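Local coordinates for protein estrogen receptor (Crassostrea gigas, PDB 4N1Y) that probably regulates transcription as a constitutively active estrogen receptor of the nuclear hormone receptor family, at residues L22-N27 with P102-D107. Numbering follows the deposited sequence.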
ATOM      1  N   LEU B  22      15.726 -13.724 -15.682  1.00 86.35           N
ATOM      2  CA  LEU B  22      15.414 -15.108 -16.001  1.00 87.63           C
ATOM      3  C   LEU B  22      14.567 -15.232 -17.259  1.00 85.49           C
ATOM      4  O   LEU B  22      13.672 -14.430 -17.507  1.00 89.33           O
ATOM      5  CB  LEU B  22      14.701 -15.773 -14.826  1.00 81.50           C
ATOM      6  CG  LEU B  22      15.503 -15.844 -13.527  1.00 77.18           C
ATOM      7  CD1 LEU B  22      14.583 -16.218 -12.394  1.00 74.68           C
ATOM      8  CD2 LEU B  22      16.672 -16.818 -13.624  1.00 72.00           C
ATOM      9  N   GLU B  23      14.879 -16.251 -18.049  1.00 81.90           N
ATOM     10  CA  GLU B  23      14.117 -16.567 -19.236  1.00 83.82           C
ATOM     11  C   GLU B  23      12.923 -17.387 -18.783  1.00 93.03           C
ATOM     12  O   GLU B  23      13.004 -18.064 -17.759  1.00 99.44           O
ATOM     13  CB  GLU B  23      14.958 -17.402 -20.200  1.00 80.72           C
ATOM     14  CG  GLU B  23      16.150 -16.702 -20.793  1.00 85.87           C
ATOM     15  CD  GLU B  23      15.775 -15.684 -21.826  1.00 98.75           C
ATOM     16  OE1 GLU B  23      14.574 -15.584 -22.156  1.00102.50           O
ATOM     17  OE2 GLU B  23      16.691 -14.994 -22.320  1.00103.20           O
ATOM     18  N   SER B  24      11.807 -17.328 -19.501  1.00 91.11           N
ATOM     19  CA  SER B  24      10.656 -18.110 -19.066  1.00 84.82           C
ATOM     20  C   SER B  24      10.693 -19.477 -19.732  1.00 84.91           C
ATOM     21  O   SER B  24      10.096 -20.431 -19.231  1.00 83.30           O
ATOM     22  CB  SER B  24       9.328 -17.406 -19.377  1.00 77.57           C
ATOM     23  OG  SER B  24       9.142 -17.211 -20.767  1.00 77.04           O
ATOM     24  N   HIS B  25      11.419 -19.567 -20.848  1.00 89.88           N
ATOM     25  CA  HIS B  25      11.350 -20.738 -21.727  1.00 98.18           C
ATOM     26  C   HIS B  25       9.911 -21.187 -21.982  1.00 96.63           C
ATOM     27  O   HIS B  25       9.606 -22.380 -22.043  1.00103.21           O
ATOM     28  CB  HIS B  25      12.195 -21.874 -21.154  1.00102.11           C
ATOM     29  CG  HIS B  25      13.652 -21.546 -21.079  1.00108.06           C
ATOM     30  ND1 HIS B  25      14.252 -21.047 -19.942  1.00106.79           N
ATOM     31  CD2 HIS B  25      14.636 -21.678 -21.999  1.00112.33           C
ATOM     32  CE1 HIS B  25      15.540 -20.861 -20.175  1.00114.53           C
ATOM     33  NE2 HIS B  25      15.799 -21.241 -21.413  1.00119.30           N
ATOM     34  N   HIS B  26       9.028 -20.210 -22.132  1.00 83.86           N
ATOM     35  CA  HIS B  26       7.646 -20.499 -22.437  1.00 81.57           C
ATOM     36  C   HIS B  26       7.565 -21.096 -23.832  1.00 82.35           C
ATOM     37  O   HIS B  26       8.293 -20.679 -24.734  1.00 84.34           O
ATOM     38  CB  HIS B  26       6.789 -19.241 -22.358  1.00 81.36           C
ATOM     39  CG  HIS B  26       5.360 -19.466 -22.739  1.00 79.36           C
ATOM     40  ND1 HIS B  26       4.405 -19.878 -21.832  1.00 78.19           N
ATOM     41  CD2 HIS B  26       4.730 -19.388 -23.935  1.00 70.99           C
ATOM     42  CE1 HIS B  26       3.245 -20.011 -22.446  1.00 73.66           C
ATOM     43  NE2 HIS B  26       3.415 -19.724 -23.725  1.00 72.01           N
ATOM     44  N   ASN B  27       6.674 -22.063 -24.014  1.00 85.57           N
ATOM     45  CA  ASN B  27       6.514 -22.689 -25.319  1.00 92.82           C
ATOM     46  C   ASN B  27       5.463 -21.927 -26.109  1.00 91.75           C
ATOM     47  O   ASN B  27       4.259 -22.088 -25.893  1.00 91.98           O
ATOM     48  CB  ASN B  27       6.122 -24.166 -25.187  1.00 94.71           C
ATOM     49  CG  ASN B  27       5.907 -24.847 -26.542  1.00 97.69           C
ATOM     50  OD1 ASN B  27       6.450 -24.419 -27.561  1.00 99.58           O
ATOM     51  ND2 ASN B  27       5.114 -25.917 -26.549  1.00 95.01           N
ATOM     52  N   PRO B 102      12.314 -11.800 -20.699  1.00 67.13           N
ATOM     53  CA  PRO B 102      12.510 -11.383 -22.091  1.00 70.75           C
ATOM     54  C   PRO B 102      11.731 -12.333 -23.006  1.00 77.23           C
ATOM     55  O   PRO B 102      11.178 -11.968 -24.046  1.00 76.13           O
ATOM     56  CB  PRO B 102      14.022 -11.527 -22.301  1.00 73.61           C
ATOM     57  CG  PRO B 102      14.615 -11.535 -20.944  1.00 68.46           C
ATOM     58  CD  PRO B 102      13.585 -12.087 -20.012  1.00 67.73           C
ATOM     59  N   ASP B 103      11.666 -13.570 -22.525  1.00 88.34           N
ATOM     60  CA  ASP B 103      11.021 -14.714 -23.147  1.00 83.29           C
ATOM     61  C   ASP B 103       9.490 -14.624 -23.134  1.00 77.15           C
ATOM     62  O   ASP B 103       8.812 -15.435 -23.758  1.00 73.08           O
ATOM     63  CB  ASP B 103      11.473 -15.946 -22.350  1.00 76.80           C
ATOM     64  CG  ASP B 103      11.574 -17.187 -23.166  1.00 90.68           C
ATOM     65  OD1 ASP B 103      10.769 -17.368 -24.099  1.00100.04           O
ATOM     66  OD2 ASP B 103      12.480 -17.992 -22.860  1.00 95.71           O
ATOM     67  N   LEU B 104       8.951 -13.623 -22.438  1.00 71.16           N
ATOM     68  CA  LEU B 104       7.526 -13.618 -22.150  1.00 65.30           C
ATOM     69  C   LEU B 104       6.952 -12.221 -21.913  1.00 71.54           C
ATOM     70  O   LEU B 104       6.726 -11.826 -20.761  1.00 75.84           O
ATOM     71  CB  LEU B 104       7.252 -14.495 -20.930  1.00 61.30           C
ATOM     72  CG  LEU B 104       5.788 -14.823 -20.689  1.00 54.64           C
ATOM     73  CD1 LEU B 104       5.293 -15.525 -21.940  1.00 56.31           C
ATOM     74  CD2 LEU B 104       5.631 -15.706 -19.466  1.00 50.77           C
ATOM     75  N   VAL B 105       6.715 -11.474 -22.986  1.00 70.32           N
ATOM     76  CA  VAL B 105       6.083 -10.162 -22.864  1.00 61.88           C
ATOM     77  C   VAL B 105       4.585 -10.239 -23.164  1.00 56.30           C
ATOM     78  O   VAL B 105       4.185 -10.582 -24.271  1.00 67.66           O
ATOM     79  CB  VAL B 105       6.729  -9.159 -23.814  1.00 67.67           C
ATOM     80  CG1 VAL B 105       6.113  -7.786 -23.625  1.00 62.77           C
ATOM     81  CG2 VAL B 105       8.223  -9.115 -23.570  1.00 74.02           C
ATOM     82  N   LEU B 106       3.767  -9.884 -22.181  1.00 51.23           N
ATOM     83  CA  LEU B 106       2.313  -9.985 -22.289  1.00 53.20           C
ATOM     84  C   LEU B 106       1.611  -8.627 -22.290  1.00 60.79           C
ATOM     85  O   LEU B 106       1.819  -7.796 -21.402  1.00 66.62           O
ATOM     86  CB  LEU B 106       1.761 -10.830 -21.145  1.00 52.11           C
ATOM     87  CG  LEU B 106       2.335 -12.230 -20.974  1.00 62.53           C
ATOM     88  CD1 LEU B 106       1.592 -12.940 -19.862  1.00 61.92           C
ATOM     89  CD2 LEU B 106       2.218 -12.997 -22.274  1.00 69.45           C
ATOM     90  N   ASP B 107       0.775  -8.405 -23.292  1.00 62.04           N
ATOM     91  CA  ASP B 107       0.009  -7.170 -23.372  1.00 73.36           C
ATOM     92  C   ASP B 107      -1.412  -7.384 -22.810  1.00 71.80           C
ATOM     93  O   ASP B 107      -1.788  -8.521 -22.489  1.00 69.59           O
ATOM     94  CB  ASP B 107      -0.014  -6.694 -24.833  1.00 86.28           C
ATOM     95  CG  ASP B 107      -0.509  -5.268 -24.995  1.00100.90           C
ATOM     96  OD1 ASP B 107      -1.056  -4.699 -24.024  1.00102.40           O
ATOM     97  OD2 ASP B 107      -0.301  -4.708 -26.101  1.00107.79           O
TER
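Asp-103 reaches to the backbone of Ser-24 and His-25 and accepts a hydrogen bond from the amide of His-25, with N 2.8 Å from OD2. The N-H...O angle of 131° marks it as bent, and the amide approaches from well above the carboxylate plane. The same OD2 lies over one face of the His-25 imidazole, offset toward the ring's rim, with the ring tilted steeply to the carboxylate. Glu-23, its chain bent at chi2, brings a second carboxylate alongside, nearly perpendicular to the first (77°). Glu-23 OE1 and Asp-103 OD2, two acceptors of like-charged groups, lie 3.3 Å apart and form no hydrogen bond.

Ser-24 forms an ST turn: OG accepts from the backbone N of His-26 at 3.3 Å, while also packing against CB of Leu-104. In the nuclear receptor ligand-binding domain, the Ser-24 to Leu-104 contact joins the loop between helices 7-15 and 34-56 to strand 104-107 and the turn leading into it; the strand is half of a two-stranded antiparallel sheet with 97-99.

Further along, CD1 of Leu-104 lies over a face of the His-26 ring, 4.0 Å from CG. With CG anti to the backbone N (chi1 177°), the His-26 ring is carried toward that methyl group. His-26 ND1 is hydrogen-bonded to Ser-40 OG of helix 34-56, the helix whose Leu-41 also touches Leu-104.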